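Local coordinates for Abbfa_003403 (Acinetobacter baumannii, PDB 4ZXH), which probably assembles a peptide product as a four-domain nonribosomal peptide synthetase, with condensation, adenylation, carrier and thioesterase domains, the carrier bearing a phosphopantetheine arm, at residues G25-Q30 with L1010-V1015; S336-A341 with N351-I356; P1174-D1179 with A1249-F1254. All coordinates share one frame; numbering follows the deposited sequence.

Contact 1. Residues G25-Q30 with L1010-V1015; sequences GIWYIQ and LAVKLV. With PNS (4'-phosphopantetheine), chain B.
V1012 meets the side chains of W27 and Y28, and these three residues carry the contact. The touching group on V1012 is one methyl, CG2. It lies at the edge of both aromatic rings, close to the plane of each. W27 CZ3 is 3.8 Å from V1012 CG2, on the benzene part of the indole. On the tyrosine, CD1 of Y28 is also 3.8 Å from V1012 CG2. Neither ring offers its face to the valine. In V1012 the other methyl, CG1, is anti to the backbone N (chi1 164°), which places CG2 anti to the carbonyl carbon and between the two rings.

Both aromatic side chains leave their helix with CG anti to the backbone N. Their first side-chain bonds point neither at helix 1008-1022 nor away from it. W27 uses the outer rim of its benzene ring, Y28 the ring side holding CD1 and CE1. The helix axes stay 11.7 Å apart and make an angle of 47°, so the rings bridge a wide gap. A1011 adds its methyl group, with CB 4.3 Å from Y28 OH. The indole N-H is used away from the carrier helix, on the carbonyl of M75.

The phosphopantetheine runs along another side of helix 21-32. G25 CA comes within 3.3 Å of PNS O35. I29 CD1 approaches PNS N36 at 3.8 Å. The contact is one part of the surface on which the carrier sits against the condensation domain, beside the arm.

Helix 1008-1022 begins at S1008, whose backbone N binds the arm. On the carrier side, V1028 and L1031 of helix 1028-1033 back V1012 and A1011. On the condensation side, I82 of strand 81-87 touches both W27 and V1012.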
loop_
_atom_site.group_PDB
_atom_site.type_symbol
_atom_site.label_atom_id
_atom_site.label_comp_id
_atom_site.label_asym_id
_atom_site.label_seq_id
_atom_site.Cartn_x
_atom_site.Cartn_y
_atom_site.Cartn_z
ATOM N N GLY A 25 -21.436 -2.229 -8.843
ATOM C CA GLY A 25 -20.365 -2.225 -7.864
ATOM C C GLY A 25 -20.071 -3.597 -7.279
ATOM O O GLY A 25 -18.916 -3.991 -7.167
ATOM N N ILE A 26 -21.109 -4.322 -6.880
ATOM C CA ILE A 26 -20.896 -5.664 -6.355
ATOM C C ILE A 26 -20.307 -6.573 -7.422
ATOM O O ILE A 26 -19.337 -7.302 -7.181
ATOM C CB ILE A 26 -22.187 -6.318 -5.879
ATOM C CG1 ILE A 26 -23.009 -5.378 -4.978
ATOM C CG2 ILE A 26 -21.859 -7.647 -5.259
ATOM C CD1 ILE A 26 -22.332 -5.004 -3.729
ATOM N N TRP A 27 -20.930 -6.541 -8.595
ATOM C CA TRP A 27 -20.484 -7.341 -9.724
ATOM C C TRP A 27 -19.005 -7.115 -9.950
ATOM O O TRP A 27 -18.214 -8.065 -9.937
ATOM C CB TRP A 27 -21.268 -6.990 -10.975
ATOM C CG TRP A 27 -21.035 -7.919 -12.094
ATOM C CD1 TRP A 27 -21.788 -9.015 -12.427
ATOM C CD2 TRP A 27 -19.982 -7.846 -13.065
ATOM N NE1 TRP A 27 -21.266 -9.626 -13.549
ATOM C CE2 TRP A 27 -20.155 -8.931 -13.955
ATOM C CE3 TRP A 27 -18.908 -6.969 -13.269
ATOM C CZ2 TRP A 27 -19.293 -9.162 -15.025
ATOM C CZ3 TRP A 27 -18.053 -7.201 -14.332
ATOM C CH2 TRP A 27 -18.256 -8.282 -15.201
ATOM N N TYR A 28 -18.637 -5.847 -10.121
ATOM C CA TYR A 28 -17.250 -5.482 -10.369
ATOM C C TYR A 28 -16.292 -6.070 -9.326
ATOM O O TYR A 28 -15.261 -6.653 -9.673
ATOM C CB TYR A 28 -17.108 -3.961 -10.418
ATOM C CG TYR A 28 -15.716 -3.484 -10.745
ATOM C CD1 TYR A 28 -15.222 -3.540 -12.042
ATOM C CD2 TYR A 28 -14.898 -2.962 -9.760
ATOM C CE1 TYR A 28 -13.936 -3.095 -12.343
ATOM C CE2 TYR A 28 -13.623 -2.525 -10.049
ATOM C CZ TYR A 28 -13.139 -2.587 -11.338
ATOM O OH TYR A 28 -11.857 -2.132 -11.608
ATOM N N ILE A 29 -16.636 -5.922 -8.056
ATOM C CA ILE A 29 -15.774 -6.412 -6.989
ATOM C C ILE A 29 -15.559 -7.926 -7.124
ATOM O O ILE A 29 -14.439 -8.413 -6.949
ATOM C CB ILE A 29 -16.352 -6.043 -5.602
ATOM C CG1 ILE A 29 -16.358 -4.522 -5.456
ATOM C CG2 ILE A 29 -15.529 -6.652 -4.480
ATOM C CD1 ILE A 29 -16.926 -4.010 -4.179
ATOM N N GLN A 30 -16.607 -8.662 -7.491
ATOM C CA GLN A 30 -16.477 -10.109 -7.680
ATOM C C GLN A 30 -15.589 -10.497 -8.865
ATOM O O GLN A 30 -14.892 -11.511 -8.786
ATOM C CB GLN A 30 -17.844 -10.769 -7.846
ATOM C CG GLN A 30 -17.825 -12.272 -7.566
ATOM C CD GLN A 30 -17.456 -12.575 -6.120
ATOM O OE1 GLN A 30 -18.145 -12.160 -5.201
ATOM N NE2 GLN A 30 -16.371 -13.300 -5.918
ATOM N N LEU A 1010 -15.860 1.404 -17.250
ATOM C CA LEU A 1010 -14.960 1.519 -18.411
ATOM C C LEU A 1010 -13.876 0.448 -18.429
ATOM O O LEU A 1010 -13.582 -0.115 -19.476
ATOM C CB LEU A 1010 -14.274 2.885 -18.465
ATOM C CG LEU A 1010 -15.053 4.051 -19.058
ATOM C CD1 LEU A 1010 -14.083 5.130 -19.484
ATOM C CD2 LEU A 1010 -15.871 3.592 -20.219
ATOM N N ALA A 1011 -13.281 0.181 -17.269
ATOM C CA ALA A 1011 -12.266 -0.858 -17.146
ATOM C C ALA A 1011 -12.790 -2.226 -17.585
ATOM O O ALA A 1011 -12.049 -3.006 -18.180
ATOM C CB ALA A 1011 -11.763 -0.934 -15.735
ATOM N N VAL A 1012 -14.056 -2.521 -17.296
ATOM C CA VAL A 1012 -14.638 -3.780 -17.746
ATOM C C VAL A 1012 -14.748 -3.790 -19.266
ATOM O O VAL A 1012 -14.431 -4.783 -19.905
ATOM C CB VAL A 1012 -16.019 -4.037 -17.129
ATOM C CG1 VAL A 1012 -16.726 -5.111 -17.905
ATOM C CG2 VAL A 1012 -15.892 -4.430 -15.654
ATOM N N LYS A 1013 -15.165 -2.666 -19.841
ATOM C CA LYS A 1013 -15.276 -2.557 -21.286
ATOM C C LYS A 1013 -13.910 -2.683 -21.928
ATOM O O LYS A 1013 -13.738 -3.413 -22.900
ATOM C CB LYS A 1013 -15.932 -1.233 -21.689
ATOM C CG LYS A 1013 -17.404 -1.112 -21.253
ATOM C CD LYS A 1013 -18.026 0.191 -21.765
ATOM C CE LYS A 1013 -19.324 0.563 -21.033
ATOM N NZ LYS A 1013 -20.470 -0.322 -21.349
ATOM N N LEU A 1014 -12.934 -1.967 -21.378
ATOM C CA LEU A 1014 -11.575 -1.999 -21.894
ATOM C C LEU A 1014 -11.014 -3.421 -21.963
ATOM O O LEU A 1014 -10.537 -3.871 -23.003
ATOM C CB LEU A 1014 -10.675 -1.124 -21.034
ATOM C CG LEU A 1014 -9.177 -1.218 -21.351
ATOM C CD1 LEU A 1014 -8.963 -0.924 -22.792
ATOM C CD2 LEU A 1014 -8.387 -0.225 -20.552
ATOM N N VAL A 1015 -11.077 -4.127 -20.845
ATOM C CA VAL A 1015 -10.506 -5.454 -20.761
ATOM C C VAL A 1015 -11.171 -6.413 -21.729
ATOM O O VAL A 1015 -10.508 -7.253 -22.341
ATOM C CB VAL A 1015 -10.610 -6.000 -19.344
ATOM C CG1 VAL A 1015 -10.455 -7.511 -19.344
ATOM C CG2 VAL A 1015 -9.539 -5.343 -18.459
HETATM O O23 PNS B . -13.111 1.986 -8.847
HETATM P P24 PNS B . -14.335 1.989 -9.724
HETATM O O25 PNS B . -14.617 3.210 -10.556
HETATM O O27 PNS B . -15.575 1.781 -8.714
HETATM C C28 PNS B . -15.606 0.669 -7.826
HETATM C C29 PNS B . -16.911 0.697 -7.050
HETATM C C30 PNS B . -18.020 0.672 -8.104
HETATM C C31 PNS B . -16.978 1.979 -6.219
HETATM C C32 PNS B . -16.968 -0.510 -6.102
HETATM O O33 PNS B . -15.693 -0.598 -5.446
HETATM C C34 PNS B . -18.110 -0.368 -5.113
HETATM O O35 PNS B . -19.285 -0.308 -5.472
HETATM N N36 PNS B . -17.818 -0.320 -3.820
HETATM C C37 PNS B . -18.841 -0.182 -2.796
HETATM C C38 PNS B . -18.747 -1.403 -1.883
HETATM C C39 PNS B . -20.110 -1.751 -1.368
HETATM O O40 PNS B . -21.096 -1.635 -2.081
HETATM N N41 PNS B . -20.119 -2.177 -0.113
HETATM C C42 PNS B . -21.252 -2.595 0.677
HETATM C C43 PNS B . -20.660 -2.623 2.071
HETATM S S44 PNS B . -21.091 -1.072 2.873
#

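Contact 2. Residues S336-A341 with N351-I356; sequences SRVVEA and NPLAQI. With PNS (4'-phosphopantetheine), chain B.
A354 N gives a hydrogen bond of 2.7 Å to P352 O. This closes a tight gamma turn centred on L353, which has positive phi (68°). The turn presents P352 and L353 together to helix 335-342.

V339 receives them with its CG2 methyl. L353 CD1 is 3.6 Å from V339 CG2, and the V339 and L353 side chains lie alongside each other, running opposite ways. P352 CB reaches the same methyl at 4.0 Å. V338 CG1 also touches L353 CD1, at 4.1 Å. All of this is apolar.

Two side-chain amides hold the loop in shape. N351 ND2 bonds to A354 O with an angle of 171°, in the carbonyl plane. Q355 NE2 bonds almost straight to N351 O. With ND2 engaged, the N351 amide is fixed in rotation and OD1 is left to the ligand. PNS N36 donates to N351 OD1 at 3.0 Å, with a more bent angle of 144°. V339 CG2 lies 3.8 Å from PNS C31, so one methyl touches both the loop and the arm. V339, N351 and P352 line the phosphopantetheine pocket, consistent with the tunnel of condensation domains.

Helix 197-205 also packs on helix 335-342, with W202 against V338 and L199 against R337 and A341. Beyond the turn, A354 packs on strand 275-279, and the chain enters strand 356-360.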
loop_
_atom_site.group_PDB
_atom_site.type_symbol
_atom_site.label_atom_id
_atom_site.label_comp_id
_atom_site.label_asym_id
_atom_site.label_seq_id
_atom_site.Cartn_x
_atom_site.Cartn_y
_atom_site.Cartn_z
ATOM N N SER A 336 -21.462 4.029 -7.255
ATOM C CA SER A 336 -20.493 3.908 -8.341
ATOM C C SER A 336 -20.436 5.193 -9.137
ATOM O O SER A 336 -19.384 5.598 -9.603
ATOM C CB SER A 336 -20.837 2.727 -9.260
ATOM O OG SER A 336 -22.056 2.947 -9.949
ATOM N N ARG A 337 -21.575 5.842 -9.295
ATOM C CA ARG A 337 -21.593 7.103 -10.012
ATOM C C ARG A 337 -20.929 8.196 -9.180
ATOM O O ARG A 337 -20.331 9.113 -9.734
ATOM C CB ARG A 337 -23.025 7.497 -10.386
ATOM C CG ARG A 337 -23.120 8.762 -11.233
ATOM C CD ARG A 337 -22.441 8.558 -12.573
ATOM N NE ARG A 337 -22.619 9.692 -13.477
ATOM C CZ ARG A 337 -21.775 10.716 -13.579
ATOM N NH1 ARG A 337 -20.676 10.763 -12.828
ATOM N NH2 ARG A 337 -22.028 11.694 -14.438
ATOM N N VAL A 338 -21.024 8.107 -7.855
ATOM C CA VAL A 338 -20.357 9.092 -7.001
ATOM C C VAL A 338 -18.839 8.928 -7.082
ATOM O O VAL A 338 -18.106 9.921 -7.137
ATOM C CB VAL A 338 -20.798 8.987 -5.529
ATOM C CG1 VAL A 338 -19.953 9.912 -4.651
ATOM C CG2 VAL A 338 -22.261 9.336 -5.395
ATOM N N VAL A 339 -18.358 7.683 -7.096
ATOM C CA VAL A 339 -16.920 7.464 -7.147
ATOM C C VAL A 339 -16.389 7.945 -8.485
ATOM O O VAL A 339 -15.315 8.536 -8.555
ATOM C CB VAL A 339 -16.556 6.002 -6.926
ATOM C CG1 VAL A 339 -15.143 5.731 -7.411
ATOM C CG2 VAL A 339 -16.681 5.664 -5.463
ATOM N N GLU A 340 -17.167 7.726 -9.538
ATOM C CA GLU A 340 -16.812 8.225 -10.865
ATOM C C GLU A 340 -16.647 9.751 -10.864
ATOM O O GLU A 340 -15.714 10.267 -11.471
ATOM C CB GLU A 340 -17.861 7.785 -11.892
ATOM C CG GLU A 340 -17.765 8.433 -13.275
ATOM C CD GLU A 340 -18.812 7.890 -14.273
ATOM O OE1 GLU A 340 -19.558 6.933 -13.943
ATOM O OE2 GLU A 340 -18.889 8.432 -15.396
ATOM N N ALA A 341 -17.523 10.459 -10.153
ATOM C CA ALA A 341 -17.525 11.927 -10.154
ATOM C C ALA A 341 -16.437 12.518 -9.274
ATOM O O ALA A 341 -15.793 13.484 -9.649
ATOM C CB ALA A 341 -18.883 12.461 -9.716
ATOM N N ASN A 351 -11.428 -0.024 -0.185
ATOM C CA ASN A 351 -12.619 0.383 -0.902
ATOM C C ASN A 351 -12.607 1.911 -1.057
ATOM O O ASN A 351 -12.309 2.628 -0.105
ATOM C CB ASN A 351 -13.871 -0.094 -0.175
ATOM C CG ASN A 351 -15.128 0.321 -0.887
ATOM O OD1 ASN A 351 -15.529 -0.301 -1.873
ATOM N ND2 ASN A 351 -15.751 1.390 -0.408
ATOM N N PRO A 352 -12.892 2.410 -2.268
ATOM C CA PRO A 352 -12.878 3.848 -2.578
ATOM C C PRO A 352 -13.737 4.684 -1.631
ATOM O O PRO A 352 -14.809 4.205 -1.265
ATOM C CB PRO A 352 -13.453 3.902 -3.994
ATOM C CG PRO A 352 -13.106 2.584 -4.583
ATOM C CD PRO A 352 -13.153 1.580 -3.459
ATOM N N LEU A 353 -13.274 5.880 -1.243
ATOM C CA LEU A 353 -14.080 6.856 -0.471
ATOM C C LEU A 353 -14.437 6.495 0.976
ATOM O O LEU A 353 -14.403 7.359 1.857
ATOM C CB LEU A 353 -15.391 7.161 -1.194
ATOM C CG LEU A 353 -15.228 7.868 -2.529
ATOM C CD1 LEU A 353 -16.599 8.289 -3.028
ATOM C CD2 LEU A 353 -14.273 9.069 -2.411
ATOM N N ALA A 354 -14.809 5.242 1.219
ATOM C CA ALA A 354 -15.163 4.801 2.569
ATOM C C ALA A 354 -14.653 3.393 2.860
ATOM O O ALA A 354 -14.786 2.487 2.026
ATOM C CB ALA A 354 -16.670 4.852 2.764
ATOM N N GLN A 355 -14.093 3.203 4.047
ATOM C CA GLN A 355 -13.619 1.888 4.450
ATOM C C GLN A 355 -14.269 1.418 5.750
ATOM O O GLN A 355 -13.913 0.376 6.289
ATOM C CB GLN A 355 -12.107 1.900 4.609
ATOM C CG GLN A 355 -11.361 2.321 3.348
ATOM C CD GLN A 355 -11.182 3.820 3.227
ATOM O OE1 GLN A 355 -10.875 4.507 4.209
ATOM N NE2 GLN A 355 -11.384 4.341 2.018
ATOM N N ILE A 356 -15.201 2.220 6.254
ATOM C CA ILE A 356 -15.913 1.953 7.487
ATOM C C ILE A 356 -17.390 1.979 7.155
ATOM O O ILE A 356 -17.835 2.860 6.415
ATOM C CB ILE A 356 -15.626 3.011 8.588
ATOM C CG1 ILE A 356 -14.137 3.335 8.675
ATOM C CG2 ILE A 356 -16.191 2.558 9.947
ATOM C CD1 ILE A 356 -13.293 2.163 9.018
HETATM O O23 PNS B . -13.111 1.986 -8.847
HETATM P P24 PNS B . -14.335 1.989 -9.724
HETATM O O25 PNS B . -14.617 3.210 -10.556
HETATM O O27 PNS B . -15.575 1.781 -8.714
HETATM C C28 PNS B . -15.606 0.669 -7.826
HETATM C C29 PNS B . -16.911 0.697 -7.050
HETATM C C30 PNS B . -18.020 0.672 -8.104
HETATM C C31 PNS B . -16.978 1.979 -6.219
HETATM C C32 PNS B . -16.968 -0.510 -6.102
HETATM O O33 PNS B . -15.693 -0.598 -5.446
HETATM C C34 PNS B . -18.110 -0.368 -5.113
HETATM O O35 PNS B . -19.285 -0.308 -5.472
HETATM N N36 PNS B . -17.818 -0.320 -3.820
HETATM C C37 PNS B . -18.841 -0.182 -2.796
HETATM C C38 PNS B . -18.747 -1.403 -1.883
HETATM C C39 PNS B . -20.110 -1.751 -1.368
HETATM O O40 PNS B . -21.096 -1.635 -2.081
HETATM N N41 PNS B . -20.119 -2.177 -0.113
HETATM C C42 PNS B . -21.252 -2.595 0.677
HETATM C C43 PNS B . -20.660 -2.623 2.071
HETATM S S44 PNS B . -21.091 -1.072 2.873
#

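Contact 3. Residues P1174-D1179 with A1249-F1254; sequences PEDADD and ALQTYF
P1174 and L1250 make the apolar half of this small surface contact. The ring carbon CD of P1174 is 4.3 Å from L1250 CD2, a loose touch. L1250 points toward the loop, while the proline ring is turned partly past it. The second pair is polar. D1176 OD1 lies 4.2 Å from Q1251 NE2, too far for a hydrogen bond. The two side chains cross at about a right angle, and the carboxylate and amide planes are 39° apart. Q1251 has CG anti to its backbone N (chi1 -155°) and is extended beyond it, which carries the amide across to the aspartate. Any attraction here is probably weak, since both residues lie at the solvent-exposed surface.

The next shell fixes the two backbones. P1174 also rests on W1185 of helix 1179-1191, and A1177 packs against L1182 and W1185 of the same helix. D1178 is the N-cap of that helix. Its OD1 accepts a hydrogen bond from M1181 N, and its OD2 forms a salt bridge to R1206. On the other segment, L1250 leans on F1138 of helix 1138-1152. Y1253 is anchored through OH to E1145 on that helix. T1252 OG1 is bonded back to I1248 O.

The loop follows strand 1157-1163 and leads into a run of helices that ends with helix 1233-1251, ahead of strand 1262-1267. A helical insertion at this point is consistent with the lid of an alpha/beta-hydrolase thioesterase. The contact joins the entry and the exit of that insertion, near the predicted nucleophile elbow.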
loop_
_atom_site.group_PDB
_atom_site.type_symbol
_atom_site.label_atom_id
_atom_site.label_comp_id
_atom_site.label_asym_id
_atom_site.label_seq_id
_atom_site.Cartn_x
_atom_site.Cartn_y
_atom_site.Cartn_z
ATOM N N PRO A 1174 16.442 3.147 -53.942
ATOM C CA PRO A 1174 17.621 3.516 -53.144
ATOM C C PRO A 1174 18.897 2.897 -53.689
ATOM O O PRO A 1174 18.830 1.815 -54.244
ATOM C CB PRO A 1174 17.296 2.956 -51.749
ATOM C CG PRO A 1174 15.795 2.913 -51.695
ATOM C CD PRO A 1174 15.356 2.584 -53.120
ATOM N N GLU A 1175 20.027 3.584 -53.547
ATOM C CA GLU A 1175 21.352 3.019 -53.800
ATOM C C GLU A 1175 21.538 1.621 -53.221
ATOM O O GLU A 1175 20.848 1.216 -52.275
ATOM C CB GLU A 1175 22.430 3.912 -53.203
ATOM C CG GLU A 1175 22.840 5.111 -54.027
ATOM C CD GLU A 1175 23.451 6.199 -53.149
ATOM O OE1 GLU A 1175 23.755 5.907 -51.964
ATOM O OE2 GLU A 1175 23.624 7.339 -53.641
ATOM N N ASP A 1176 22.500 0.893 -53.772
ATOM C CA ASP A 1176 22.845 -0.418 -53.241
ATOM C C ASP A 1176 23.502 -0.249 -51.883
ATOM O O ASP A 1176 24.273 0.688 -51.668
ATOM C CB ASP A 1176 23.759 -1.184 -54.201
ATOM C CG ASP A 1176 22.988 -1.870 -55.311
ATOM O OD1 ASP A 1176 21.779 -2.145 -55.116
ATOM O OD2 ASP A 1176 23.586 -2.122 -56.379
ATOM N N ALA A 1177 23.168 -1.152 -50.966
ATOM C CA ALA A 1177 23.676 -1.080 -49.612
ATOM C C ALA A 1177 24.208 -2.423 -49.158
ATOM O O ALA A 1177 23.573 -3.460 -49.373
ATOM C CB ALA A 1177 22.580 -0.590 -48.659
ATOM N N ASP A 1178 25.383 -2.401 -48.535
ATOM C CA ASP A 1178 25.875 -3.560 -47.809
ATOM C C ASP A 1178 25.121 -3.641 -46.468
ATOM O O ASP A 1178 24.341 -2.753 -46.127
ATOM C CB ASP A 1178 27.397 -3.482 -47.608
ATOM C CG ASP A 1178 27.829 -2.373 -46.637
ATOM O OD1 ASP A 1178 27.034 -1.451 -46.367
ATOM O OD2 ASP A 1178 28.989 -2.421 -46.153
ATOM N N ASP A 1179 25.353 -4.703 -45.712
ATOM C CA ASP A 1179 24.529 -4.990 -44.550
ATOM C C ASP A 1179 24.690 -3.932 -43.468
ATOM O O ASP A 1179 23.720 -3.564 -42.825
ATOM C CB ASP A 1179 24.854 -6.381 -44.006
ATOM C CG ASP A 1179 24.595 -7.485 -45.030
ATOM O OD1 ASP A 1179 23.775 -7.273 -45.963
ATOM O OD2 ASP A 1179 25.212 -8.567 -44.900
ATOM N N ALA A 1249 10.830 -5.502 -51.552
ATOM C CA ALA A 1249 9.562 -5.360 -52.244
ATOM C C ALA A 1249 9.594 -4.100 -53.095
ATOM O O ALA A 1249 9.246 -4.128 -54.282
ATOM C CB ALA A 1249 8.411 -5.321 -51.268
ATOM N N LEU A 1250 10.034 -3.000 -52.486
ATOM C CA LEU A 1250 10.205 -1.743 -53.208
ATOM C C LEU A 1250 11.118 -1.932 -54.416
ATOM O O LEU A 1250 10.800 -1.498 -55.528
ATOM C CB LEU A 1250 10.785 -0.662 -52.294
ATOM C CG LEU A 1250 10.935 0.710 -52.952
ATOM C CD1 LEU A 1250 9.584 1.089 -53.554
ATOM C CD2 LEU A 1250 11.358 1.759 -51.937
ATOM N N GLN A 1251 12.239 -2.604 -54.164
ATOM C CA GLN A 1251 13.298 -2.829 -55.123
ATOM C C GLN A 1251 12.828 -3.594 -56.350
ATOM O O GLN A 1251 13.453 -3.516 -57.399
ATOM C CB GLN A 1251 14.425 -3.588 -54.437
ATOM C CG GLN A 1251 15.790 -3.406 -55.038
ATOM C CD GLN A 1251 16.883 -3.740 -54.035
ATOM O OE1 GLN A 1251 16.632 -3.777 -52.822
ATOM N NE2 GLN A 1251 18.100 -3.999 -54.534
ATOM N N THR A 1252 11.720 -4.324 -56.225
ATOM C CA THR A 1252 11.237 -5.163 -57.329
ATOM C C THR A 1252 9.809 -4.837 -57.820
ATOM O O THR A 1252 9.148 -5.684 -58.429
ATOM C CB THR A 1252 11.285 -6.656 -56.933
ATOM O OG1 THR A 1252 10.472 -6.871 -55.777
ATOM C CG2 THR A 1252 12.719 -7.090 -56.618
ATOM N N TYR A 1253 9.346 -3.611 -57.578
ATOM C CA TYR A 1253 7.999 -3.191 -57.964
ATOM C C TYR A 1253 8.008 -2.078 -59.021
ATOM O O TYR A 1253 8.337 -0.934 -58.708
ATOM C CB TYR A 1253 7.220 -2.728 -56.727
ATOM C CG TYR A 1253 5.789 -2.364 -57.040
ATOM C CD1 TYR A 1253 4.959 -3.272 -57.672
ATOM C CD2 TYR A 1253 5.263 -1.120 -56.696
ATOM C CE1 TYR A 1253 3.647 -2.964 -57.974
ATOM C CE2 TYR A 1253 3.935 -0.799 -56.999
ATOM C CZ TYR A 1253 3.136 -1.738 -57.645
ATOM O OH TYR A 1253 1.823 -1.474 -57.966
ATOM N N PHE A 1254 7.652 -2.400 -60.266
ATOM C CA PHE A 1254 7.638 -1.383 -61.327
ATOM C C PHE A 1254 6.415 -1.500 -62.231
ATOM O O PHE A 1254 6.497 -2.024 -63.343
ATOM C CB PHE A 1254 8.937 -1.464 -62.123
ATOM C CG PHE A 1254 10.141 -1.399 -61.251
ATOM C CD1 PHE A 1254 10.517 -0.192 -60.663
ATOM C CD2 PHE A 1254 10.845 -2.551 -60.932
ATOM C CE1 PHE A 1254 11.601 -0.127 -59.806
ATOM C CE2 PHE A 1254 11.930 -2.499 -60.073
ATOM C CZ PHE A 1254 12.311 -1.285 -59.505
#

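Overall arrangement
Contacts 1 and 2 lie close together, with centres 14 Å apart, and both touch the phosphopantetheine without touching each other. Contact 2 is internal to the condensation domain and is nested in the chain loop that contact 1 closes. That loop spans 979 residues and includes the adenylation domain, so contact 1 brings the carrier back to the condensation domain. Together they frame the arm in its entry to the condensation domain. Contact 3 comes later in the chain, in the thioesterase domain. Its centre is 51 Å from contact 1 and 60 Å from contact 2. This part of the thioesterase domain lies far from the arm, consistent with a carrier docked on the condensation domain.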